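PDB 4ONY: extracellular solute-binding protein family 5 from Brucella melitensis, which probably binds a peptide or related solute in the periplasm and delivers it to an ABC transporter for uptake. Local coordinates for residues L63-M66 with R67-A70; D134-L137 with F138-I142; R179-P182 with M183-G187; N497-W500 with L501-S505. All coordinates share one frame; numbering follows the deposited sequence.

Interaction 1: residues L63-M66 with R67-A70; sequences LKSM and RTTA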
loop_
_atom_site.group_PDB
_atom_site.type_symbol
_atom_site.label_atom_id
_atom_site.label_comp_id
_atom_site.label_asym_id
_atom_site.label_seq_id
_atom_site.Cartn_x
_atom_site.Cartn_y
_atom_site.Cartn_z
ATOM N N LEU A 63 20.721 -8.095 -3.157
ATOM C CA LEU A 63 20.094 -8.682 -4.346
ATOM C C LEU A 63 19.894 -10.172 -4.212
ATOM O O LEU A 63 18.823 -10.653 -4.497
ATOM C CB LEU A 63 20.907 -8.405 -5.623
ATOM C CG LEU A 63 20.721 -6.986 -6.194
ATOM C CD1 LEU A 63 21.777 -6.757 -7.283
ATOM C CD2 LEU A 63 19.325 -6.777 -6.747
ATOM N N LYS A 64 20.913 -10.901 -3.749
ATOM C CA LYS A 64 20.821 -12.365 -3.722
ATOM C C LYS A 64 19.694 -12.840 -2.803
ATOM O O LYS A 64 19.653 -12.439 -1.632
ATOM C CB LYS A 64 22.167 -13.012 -3.292
ATOM C CG LYS A 64 22.182 -14.543 -3.275
ATOM C CD LYS A 64 21.886 -15.070 -4.648
ATOM C CE LYS A 64 21.882 -16.583 -4.804
ATOM N NZ LYS A 64 22.908 -17.255 -3.973
ATOM N N SER A 65 18.807 -13.695 -3.328
ATOM C CA SER A 65 17.678 -14.248 -2.603
ATOM C C SER A 65 16.665 -13.188 -2.144
ATOM O O SER A 65 15.877 -13.422 -1.211
ATOM C CB SER A 65 18.115 -15.091 -1.382
ATOM O OG SER A 65 18.877 -16.183 -1.811
ATOM N N MET A 66 16.631 -12.058 -2.816
ATOM C CA MET A 66 15.742 -10.994 -2.374
ATOM C C MET A 66 14.263 -11.396 -2.453
ATOM O O MET A 66 13.442 -10.779 -1.768
ATOM C CB MET A 66 15.972 -9.711 -3.145
ATOM C CG MET A 66 15.665 -9.772 -4.627
ATOM S SD MET A 66 15.897 -8.171 -5.452
ATOM C CE MET A 66 14.328 -7.382 -5.069
ATOM N N ARG A 67 13.920 -12.359 -3.314
ATOM C CA ARG A 67 12.542 -12.814 -3.441
ATOM C C ARG A 67 12.233 -14.049 -2.574
ATOM O O ARG A 67 11.085 -14.494 -2.509
ATOM C CB ARG A 67 12.193 -13.031 -4.915
ATOM C CG ARG A 67 11.954 -11.714 -5.682
ATOM C CD ARG A 67 11.651 -11.923 -7.161
ATOM N NE ARG A 67 12.787 -12.590 -7.796
ATOM C CZ ARG A 67 12.877 -13.887 -8.127
ATOM N NH1 ARG A 67 11.862 -14.759 -7.944
ATOM N NH2 ARG A 67 14.014 -14.319 -8.675
ATOM N N THR A 68 13.238 -14.562 -1.861
ATOM C CA THR A 68 13.045 -15.701 -1.032
ATOM C C THR A 68 13.682 -15.454 0.332
ATOM O O THR A 68 14.334 -16.334 0.908
ATOM C CB THR A 68 13.605 -16.962 -1.704
ATOM O OG1 THR A 68 14.985 -16.753 -2.044
ATOM C CG2 THR A 68 12.829 -17.303 -2.969
ATOM N N THR A 69 13.489 -14.250 0.839
ATOM C CA THR A 69 13.941 -13.878 2.168
ATOM C C THR A 69 12.826 -14.054 3.202
ATOM O O THR A 69 11.683 -13.758 2.926
ATOM C CB THR A 69 14.462 -12.435 2.159
ATOM O OG1 THR A 69 15.642 -12.376 1.325
ATOM C CG2 THR A 69 14.812 -11.996 3.520
ATOM N N ALA A 70 13.165 -14.557 4.377
ATOM C CA ALA A 70 12.183 -14.816 5.392
ATOM C C ALA A 70 11.434 -13.555 5.785
ATOM O O ALA A 70 12.010 -12.480 5.798
ATOM C CB ALA A 70 12.821 -15.378 6.636
HETATM O O HOH W 1 11.708 -12.219 -0.151
#
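Thr69 turns its side chain back onto the backbone of Ser65, and its OG1 donates a 2.8 Å hydrogen bond to Ser65 O. The hydroxyl gets there because OG1 lies anti to the carbonyl carbon of its own residue (chi1 -65°), while CG2 takes the position anti to the backbone N. Thr68 N grips the same Ser65 O at 2.9 Å, closing a type I beta turn from Ser65 to Thr68. The two donors come over opposite faces of the carbonyl group, Thr68 N standing 62° out of its plane, and so do not compete for one site. This turn follows directly on a type II turn, Leu63 to Met66, closed by Met66 N bonding to Leu63 O. Ser65 serves both, as third residue of one and first of the other, and its positive phi of 63° suits a small side chain. Beside the shared carbonyl the Thr68 hydroxyl flanks Ser65, OG1 lying 3.6 Å from Ser65 CB. A water reinforces the bend, donating to Met66 O at 2.8 Å and accepting from Thr69 N at 2.9 Å. Met66 and Arg67, at the two corner positions of the type I turn, send their long flexible chains outward, as befits an exposed bend. The double turn belongs to the long loop between strands 46-52 and 88-90: Thr68 OG1 bonds to Asp56 OD1 just beyond the first strand, and Ser65 OG and Lys64 NZ both reach Ser205 OG, in the loop between helix 181-187 and strand 216-222.

Interaction 2: residues D134-L137 with F138-I142; sequences DDVL and FTYDI
Asp135 O is held by two donors of a single residue, Thr139 N at 2.9 Å and Thr139 OG1 at 2.7 Å. This is the i to i+4 motif of a threonine within an alpha helix, here helix 133-146, where the hydroxyl folds back on the preceding turn. The two donors approach from opposite faces of the carbonyl plane, the hydroxyl 37° out of it. With chi1 at -63°, OG1 is placed anti to its own carbonyl carbon, which turns it back toward the N-terminal end, onto Asp135 O. Thr139 OG1 also accepts from Leu192 N; at this buried place the hydroxyl both donates and accepts, which suits threonine. The backbone bonds continue the helix, from Phe138 N to Asp134 O and from Asp141 N to Leu137 O. Near the start of the helix the buried Asp135 carboxylate is well satisfied: OD1 accepts from Lys194 N, OD2 from Thr132 N and Trp125 NE1. Asp141, on an exposed side, pairs instead with Arg199. Val136 and Tyr140 point the same way, side by side, with Val136 CG1 4.0 Å from Tyr140 CE1, and both present apolar surface to the interior; the tyrosine ring also meets Phe171 edge-to-face. Phe138 carries a branch of Ile142 over one ring face, and the ring's edge looks at Asp135 O. Likewise Val136 O lies in the plane of the Tyr140 ring, 3.3 Å from CD1.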
loop_
_atom_site.group_PDB
_atom_site.type_symbol
_atom_site.label_atom_id
_atom_site.label_comp_id
_atom_site.label_asym_id
_atom_site.label_seq_id
_atom_site.Cartn_x
_atom_site.Cartn_y
_atom_site.Cartn_z
ATOM N N ASP A 134 29.027 4.729 15.161
ATOM C CA ASP A 134 29.841 3.970 14.252
ATOM C C ASP A 134 29.022 2.896 13.485
ATOM O O ASP A 134 29.247 2.684 12.304
ATOM C CB ASP A 134 31.003 3.344 14.997
ATOM C CG ASP A 134 32.076 2.903 14.072
ATOM O OD1 ASP A 134 32.628 3.769 13.361
ATOM O OD2 ASP A 134 32.353 1.693 14.059
ATOM N N ASP A 135 28.072 2.240 14.145
ATOM C CA ASP A 135 27.142 1.303 13.428
ATOM C C ASP A 135 26.344 2.010 12.338
ATOM O O ASP A 135 26.152 1.450 11.231
ATOM C CB ASP A 135 26.172 0.608 14.391
ATOM C CG ASP A 135 26.870 -0.380 15.319
ATOM O OD1 ASP A 135 27.657 -1.231 14.817
ATOM O OD2 ASP A 135 26.613 -0.325 16.562
ATOM N N VAL A 136 25.871 3.230 12.616
ATOM C CA VAL A 136 25.118 4.004 11.617
ATOM C C VAL A 136 26.009 4.311 10.420
ATOM O O VAL A 136 25.612 4.113 9.273
ATOM C CB VAL A 136 24.570 5.322 12.184
ATOM C CG1 VAL A 136 23.808 6.113 11.104
ATOM C CG2 VAL A 136 23.691 5.075 13.403
ATOM N N LEU A 137 27.224 4.786 10.678
ATOM C CA LEU A 137 28.114 5.138 9.578
ATOM C C LEU A 137 28.418 3.910 8.745
ATOM O O LEU A 137 28.424 3.973 7.504
ATOM C CB LEU A 137 29.442 5.771 10.073
ATOM C CG LEU A 137 29.381 7.076 10.869
ATOM C CD1 LEU A 137 30.777 7.581 11.210
ATOM C CD2 LEU A 137 28.627 8.144 10.106
ATOM N N PHE A 138 28.717 2.807 9.436
ATOM C CA PHE A 138 28.991 1.551 8.777
ATOM C C PHE A 138 27.819 1.150 7.887
ATOM O O PHE A 138 28.012 0.696 6.745
ATOM C CB PHE A 138 29.251 0.483 9.835
ATOM C CG PHE A 138 29.127 -0.919 9.336
ATOM C CD1 PHE A 138 30.159 -1.514 8.651
ATOM C CD2 PHE A 138 28.008 -1.657 9.622
ATOM C CE1 PHE A 138 30.047 -2.833 8.217
ATOM C CE2 PHE A 138 27.880 -2.970 9.174
ATOM C CZ PHE A 138 28.882 -3.541 8.462
ATOM N N THR A 139 26.616 1.313 8.415
ATOM C CA THR A 139 25.381 0.926 7.712
ATOM C C THR A 139 25.265 1.596 6.356
ATOM O O THR A 139 24.989 0.927 5.359
ATOM C CB THR A 139 24.107 1.235 8.552
ATOM O OG1 THR A 139 24.106 0.471 9.769
ATOM C CG2 THR A 139 22.861 0.887 7.775
ATOM N N TYR A 140 25.475 2.916 6.307
ATOM C CA TYR A 140 25.350 3.661 5.021
ATOM C C TYR A 140 26.495 3.296 4.064
ATOM O O TYR A 140 26.298 3.222 2.827
ATOM C CB TYR A 140 25.195 5.179 5.233
ATOM C CG TYR A 140 23.802 5.452 5.730
ATOM C CD1 TYR A 140 23.467 5.238 7.048
ATOM C CD2 TYR A 140 22.787 5.825 4.850
ATOM C CE1 TYR A 140 22.159 5.393 7.496
ATOM C CE2 TYR A 140 21.482 5.989 5.279
ATOM C CZ TYR A 140 21.156 5.779 6.608
ATOM O OH TYR A 140 19.829 5.919 7.044
ATOM N N ASP A 141 27.673 3.072 4.628
ATOM C CA ASP A 141 28.824 2.585 3.839
ATOM C C ASP A 141 28.485 1.213 3.153
ATOM O O ASP A 141 28.420 1.117 1.903
ATOM C CB ASP A 141 30.052 2.481 4.765
ATOM C CG ASP A 141 31.291 1.946 4.054
ATOM O OD1 ASP A 141 31.340 1.936 2.826
ATOM O OD2 ASP A 141 32.202 1.497 4.748
ATOM N N ILE A 142 28.183 0.194 3.957
ATOM C CA ILE A 142 28.014 -1.128 3.401
ATOM C C ILE A 142 26.774 -1.286 2.514
ATOM O O ILE A 142 26.830 -2.002 1.535
ATOM C CB ILE A 142 28.069 -2.236 4.476
ATOM C CG1 ILE A 142 28.264 -3.600 3.811
ATOM C CG2 ILE A 142 26.822 -2.269 5.334
ATOM C CD1 ILE A 142 28.459 -4.730 4.804
#

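Interaction 3: residues R179-P182 with M183-G187; sequences REFP and MLIAG
This is a local packing contact along the short helix 181-187, in which the side chains of one turn lean on those of the next, within the part of the fold built on the antiparallel sheet. Phe181 meets two side chains of the following turn. Its CG is anti to the backbone N (chi1 -165°), which brings the ring along the helix so that CE2 comes within 3.7 Å of Ile185 CD1. Phe181 CD1 in turn reaches Leu184 CD1 at 4.1 Å, the two side chains crossing at about a right angle. Leucine suits this spot because its fork serves two neighbours: both methyls also lie against the Glu180 carboxylate, CD1 nearest OE1 (3.8 Å) and CD2 nearest OE2. In the backbone, Phe181 O accepts two bonds, from Leu184 N at 2.8 Å, well above the carbonyl plane, and from Ile185 N, nearly along the C=O axis. Such sharing is common in the first turn of a helix, where the spacing is still tight, and Met183 N adds a weak bond to Glu180 O. Pro182 suits the first turn, where a missing N-H usually costs no helical bond; its O still takes Ala186 N at 3.1 Å. The helix is pressed against the sheet: Ile185 packs on Phe171 and Phe173 of strand 168-173, Pro182 on Ile108 and Met183 on Leu98 of strand 97-108, and Ala186 on Leu19 of strand 18-20.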
loop_
_atom_site.group_PDB
_atom_site.type_symbol
_atom_site.label_atom_id
_atom_site.label_comp_id
_atom_site.label_asym_id
_atom_site.label_seq_id
_atom_site.Cartn_x
_atom_site.Cartn_y
_atom_site.Cartn_z
ATOM N N ARG A 179 11.869 17.046 0.280
ATOM C CA ARG A 179 11.362 17.168 1.616
ATOM C C ARG A 179 10.980 15.836 2.233
ATOM O O ARG A 179 11.069 15.699 3.449
ATOM C CB ARG A 179 10.213 18.171 1.662
ATOM C CG ARG A 179 10.728 19.612 1.518
ATOM C CD ARG A 179 9.601 20.619 1.649
ATOM N NE ARG A 179 9.036 20.558 2.978
ATOM C CZ ARG A 179 9.580 21.064 4.087
ATOM N NH1 ARG A 179 10.711 21.792 4.073
ATOM N NH2 ARG A 179 8.947 20.888 5.227
ATOM N N GLU A 180 10.609 14.843 1.414
ATOM C CA GLU A 180 10.370 13.489 1.928
ATOM C C GLU A 180 11.656 12.738 2.328
ATOM O O GLU A 180 11.613 11.902 3.208
ATOM C CB GLU A 180 9.635 12.644 0.880
ATOM C CG GLU A 180 9.172 11.275 1.373
ATOM C CD GLU A 180 9.118 10.211 0.271
ATOM O OE1 GLU A 180 9.895 10.268 -0.696
ATOM O OE2 GLU A 180 8.327 9.276 0.421
ATOM N N PHE A 181 12.804 13.062 1.728
ATOM C CA PHE A 181 14.005 12.246 1.922
ATOM C C PHE A 181 14.442 12.017 3.376
ATOM O O PHE A 181 14.795 10.893 3.754
ATOM C CB PHE A 181 15.206 12.770 1.116
ATOM C CG PHE A 181 16.322 11.758 1.014
ATOM C CD1 PHE A 181 16.104 10.568 0.371
ATOM C CD2 PHE A 181 17.521 11.959 1.655
ATOM C CE1 PHE A 181 17.100 9.618 0.276
ATOM C CE2 PHE A 181 18.533 11.009 1.587
ATOM C CZ PHE A 181 18.317 9.834 0.881
ATOM N N PRO A 182 14.411 13.051 4.221
ATOM C CA PRO A 182 14.780 12.769 5.598
ATOM C C PRO A 182 13.875 11.770 6.268
ATOM O O PRO A 182 14.343 11.047 7.134
ATOM C CB PRO A 182 14.670 14.131 6.294
ATOM C CG PRO A 182 14.795 15.122 5.195
ATOM C CD PRO A 182 14.187 14.477 3.990
ATOM N N MET A 183 12.597 11.721 5.880
ATOM C CA MET A 183 11.709 10.674 6.360
ATOM C C MET A 183 12.247 9.265 6.059
ATOM O O MET A 183 12.000 8.326 6.821
ATOM C CB MET A 183 10.289 10.775 5.772
ATOM C CG MET A 183 9.629 12.154 5.856
ATOM S SD MET A 183 9.398 12.766 7.526
ATOM C CE MET A 183 8.191 11.598 8.140
ATOM N N LEU A 184 12.933 9.104 4.927
ATOM C CA LEU A 184 13.381 7.789 4.472
ATOM C C LEU A 184 14.641 7.378 5.241
ATOM O O LEU A 184 14.838 6.207 5.553
ATOM C CB LEU A 184 13.650 7.816 2.971
ATOM C CG LEU A 184 12.482 8.242 2.079
ATOM C CD1 LEU A 184 12.825 8.166 0.597
ATOM C CD2 LEU A 184 11.291 7.322 2.351
ATOM N N ILE A 185 15.481 8.367 5.580
ATOM C CA ILE A 185 16.641 8.133 6.428
ATOM C C ILE A 185 16.160 7.660 7.822
ATOM O O ILE A 185 16.662 6.659 8.386
ATOM C CB ILE A 185 17.521 9.409 6.552
ATOM C CG1 ILE A 185 18.099 9.832 5.210
ATOM C CG2 ILE A 185 18.642 9.192 7.553
ATOM C CD1 ILE A 185 19.078 8.858 4.579
ATOM N N ALA A 186 15.152 8.360 8.339
ATOM C CA ALA A 186 14.639 8.111 9.698
ATOM C C ALA A 186 13.864 6.805 9.826
ATOM O O ALA A 186 14.047 6.053 10.806
ATOM C CB ALA A 186 13.784 9.295 10.168
ATOM N N GLY A 187 13.057 6.493 8.818
ATOM C CA GLY A 187 12.142 5.337 8.873
ATOM C C GLY A 187 12.246 4.275 7.797
ATOM O O GLY A 187 11.511 3.301 7.865
#

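Interaction 4: residues N497-W500 with L501-S505; sequences NEQW and LRWGS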
loop_
_atom_site.group_PDB
_atom_site.type_symbol
_atom_site.label_atom_id
_atom_site.label_comp_id
_atom_site.label_asym_id
_atom_site.label_seq_id
_atom_site.Cartn_x
_atom_site.Cartn_y
_atom_site.Cartn_z
ATOM N N ASN A 497 6.453 10.857 -4.942
ATOM C CA ASN A 497 7.177 10.808 -6.208
ATOM C C ASN A 497 6.723 9.701 -7.154
ATOM O O ASN A 497 6.769 9.892 -8.370
ATOM C CB ASN A 497 8.678 10.655 -5.938
ATOM C CG ASN A 497 9.242 11.862 -5.191
ATOM O OD1 ASN A 497 8.800 12.993 -5.397
ATOM N ND2 ASN A 497 10.155 11.618 -4.251
ATOM N N GLU A 498 6.249 8.572 -6.602
ATOM C CA GLU A 498 5.728 7.477 -7.428
ATOM C C GLU A 498 4.547 7.922 -8.344
ATOM O O GLU A 498 4.275 7.305 -9.373
ATOM C CB GLU A 498 5.399 6.246 -6.567
ATOM C CG GLU A 498 4.066 6.310 -5.803
ATOM C CD GLU A 498 4.027 7.382 -4.721
ATOM O OE1 GLU A 498 5.113 7.763 -4.200
ATOM O OE2 GLU A 498 2.917 7.843 -4.371
ATOM N N GLN A 499 3.872 9.019 -8.013
ATOM C CA GLN A 499 2.786 9.457 -8.844
ATOM C C GLN A 499 3.237 9.828 -10.271
ATOM O O GLN A 499 2.474 9.633 -11.214
ATOM C CB GLN A 499 2.009 10.614 -8.208
ATOM C CG GLN A 499 1.392 10.354 -6.840
ATOM C CD GLN A 499 0.406 9.187 -6.804
ATOM O OE1 GLN A 499 0.595 8.248 -6.031
ATOM N NE2 GLN A 499 -0.586 9.219 -7.618
ATOM N N TRP A 500 4.476 10.317 -10.441
ATOM C CA TRP A 500 4.988 10.620 -11.757
ATOM C C TRP A 500 4.992 9.424 -12.706
ATOM O O TRP A 500 4.740 9.596 -13.876
ATOM C CB TRP A 500 6.419 11.191 -11.696
ATOM C CG TRP A 500 6.528 12.569 -11.106
ATOM C CD1 TRP A 500 7.240 12.926 -9.993
ATOM C CD2 TRP A 500 5.921 13.765 -11.592
ATOM N NE1 TRP A 500 7.067 14.262 -9.745
ATOM C CE2 TRP A 500 6.303 14.806 -10.743
ATOM C CE3 TRP A 500 5.096 14.061 -12.694
ATOM C CZ2 TRP A 500 5.897 16.145 -10.952
ATOM C CZ3 TRP A 500 4.671 15.383 -12.893
ATOM C CH2 TRP A 500 5.086 16.412 -12.019
ATOM N N LEU A 501 5.336 8.238 -12.229
ATOM C CA LEU A 501 5.437 7.076 -13.114
ATOM C C LEU A 501 4.091 6.402 -13.344
ATOM O O LEU A 501 3.957 5.576 -14.262
ATOM C CB LEU A 501 6.503 6.084 -12.635
ATOM C CG LEU A 501 7.924 6.535 -13.035
ATOM C CD1 LEU A 501 8.985 5.760 -12.269
ATOM C CD2 LEU A 501 8.186 6.377 -14.546
ATOM N N ARG A 502 3.090 6.788 -12.568
ATOM C CA ARG A 502 1.739 6.326 -12.786
ATOM C C ARG A 502 0.967 7.188 -13.741
ATOM O O ARG A 502 0.170 6.672 -14.531
ATOM C CB ARG A 502 0.945 6.346 -11.498
ATOM C CG ARG A 502 1.435 5.377 -10.477
ATOM C CD ARG A 502 0.593 5.457 -9.208
ATOM N NE ARG A 502 1.146 4.524 -8.230
ATOM C CZ ARG A 502 0.618 4.279 -7.051
ATOM N NH1 ARG A 502 -0.471 4.914 -6.666
ATOM N NH2 ARG A 502 1.216 3.428 -6.245
ATOM N N TRP A 503 1.102 8.506 -13.579
ATOM C CA TRP A 503 0.210 9.484 -14.222
ATOM C C TRP A 503 0.902 10.637 -14.985
ATOM O O TRP A 503 0.235 11.369 -15.720
ATOM C CB TRP A 503 -0.670 10.143 -13.147
ATOM C CG TRP A 503 -1.396 9.221 -12.255
ATOM C CD1 TRP A 503 -1.228 9.059 -10.913
ATOM C CD2 TRP A 503 -2.476 8.349 -12.631
ATOM N NE1 TRP A 503 -2.141 8.115 -10.436
ATOM C CE2 TRP A 503 -2.920 7.691 -11.460
ATOM C CE3 TRP A 503 -3.117 8.081 -13.837
ATOM C CZ2 TRP A 503 -3.961 6.765 -11.465
ATOM C CZ3 TRP A 503 -4.191 7.167 -13.841
ATOM C CH2 TRP A 503 -4.584 6.521 -12.662
ATOM N N GLY A 504 2.220 10.788 -14.805
ATOM C CA GLY A 504 2.934 11.906 -15.336
ATOM C C GLY A 504 3.034 11.846 -16.838
ATOM O O GLY A 504 3.174 10.761 -17.426
ATOM N N SER A 505 2.996 12.997 -17.476
ATOM C CA SER A 505 2.909 12.997 -18.928
ATOM C C SER A 505 4.180 12.422 -19.587
ATOM O O SER A 505 4.081 11.690 -20.554
ATOM C CB SER A 505 2.532 14.393 -19.449
ATOM O OG SER A 505 3.559 15.275 -19.101
#
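The guanidinium of Arg502 carries the CG of Glu498 over one face, off-centre near its edge, with Glu498 CG 4.1 Å from Arg502 NH2. The indole of Trp503 has Arg502 CB on one face and the amide end of Gln499 at its edge, the amide and ring planes 34° apart. At the edge of a third flat group, Trp500 CE3 lies 4.0 Å from Gly504 CA. Glu498 and Arg502 run side by side, and the arginine can follow its neighbour because its chain is straight from CG to NE. Even so, their charged ends do not pair: Glu498 OE2 bonds to Gly496 N, whereas Arg502 NH2 bonds to Ala490 O, and the carboxylate and guanidinium planes stand 73° apart. Opposite charges 5.0 Å apart, Glu498 OE2 and Arg502 NH1, would probably attract weakly. These residues form helix 499-503 and its flanks, in the part of this family 5 solute-binding protein whose mixed sheet includes strand 484-489. Trp503 N bonds to Gln499 O at 3.0 Å, but the bonds that Leu501 N and Arg502 N make to Glu498 O are weak. Gly504 is the first residue to leave helical backbone angles, and its N donates to Trp500 O at 2.9 Å from above the carbonyl plane. The broad indoles suit interfaces: partly exposed Trp500 rests on Ile528 and Leu532 of helix 522-533, buried Trp503 on Leu489 and edge-to-face on Phe355.

How the interactions relate
Interactions 2 and 3 are neighbours, their centres about 17 Å apart, and meet where Tyr140 OH lies 3.5 Å from Ile185 CG2; both helices also pack on strand 168-173 through Phe171. Interaction 3 touches interaction 4 at its other end, Glu180 OE1 lying 3.8 Å from Asn497 ND2 in plain packing, while Asn497 ND2 bonds to Asp178 OD2. That junction joins the part built on the antiparallel sheet to the part containing strand 484-489. Interaction 1 stands apart, its nearest atoms about 10 Å from interaction 2 and about 16 Å from the other two. The bound ethoxy-ether ligand sits among Gln222, Gln225, Arg226, Tyr256 and Tyr257, none of which belongs to the four contacts.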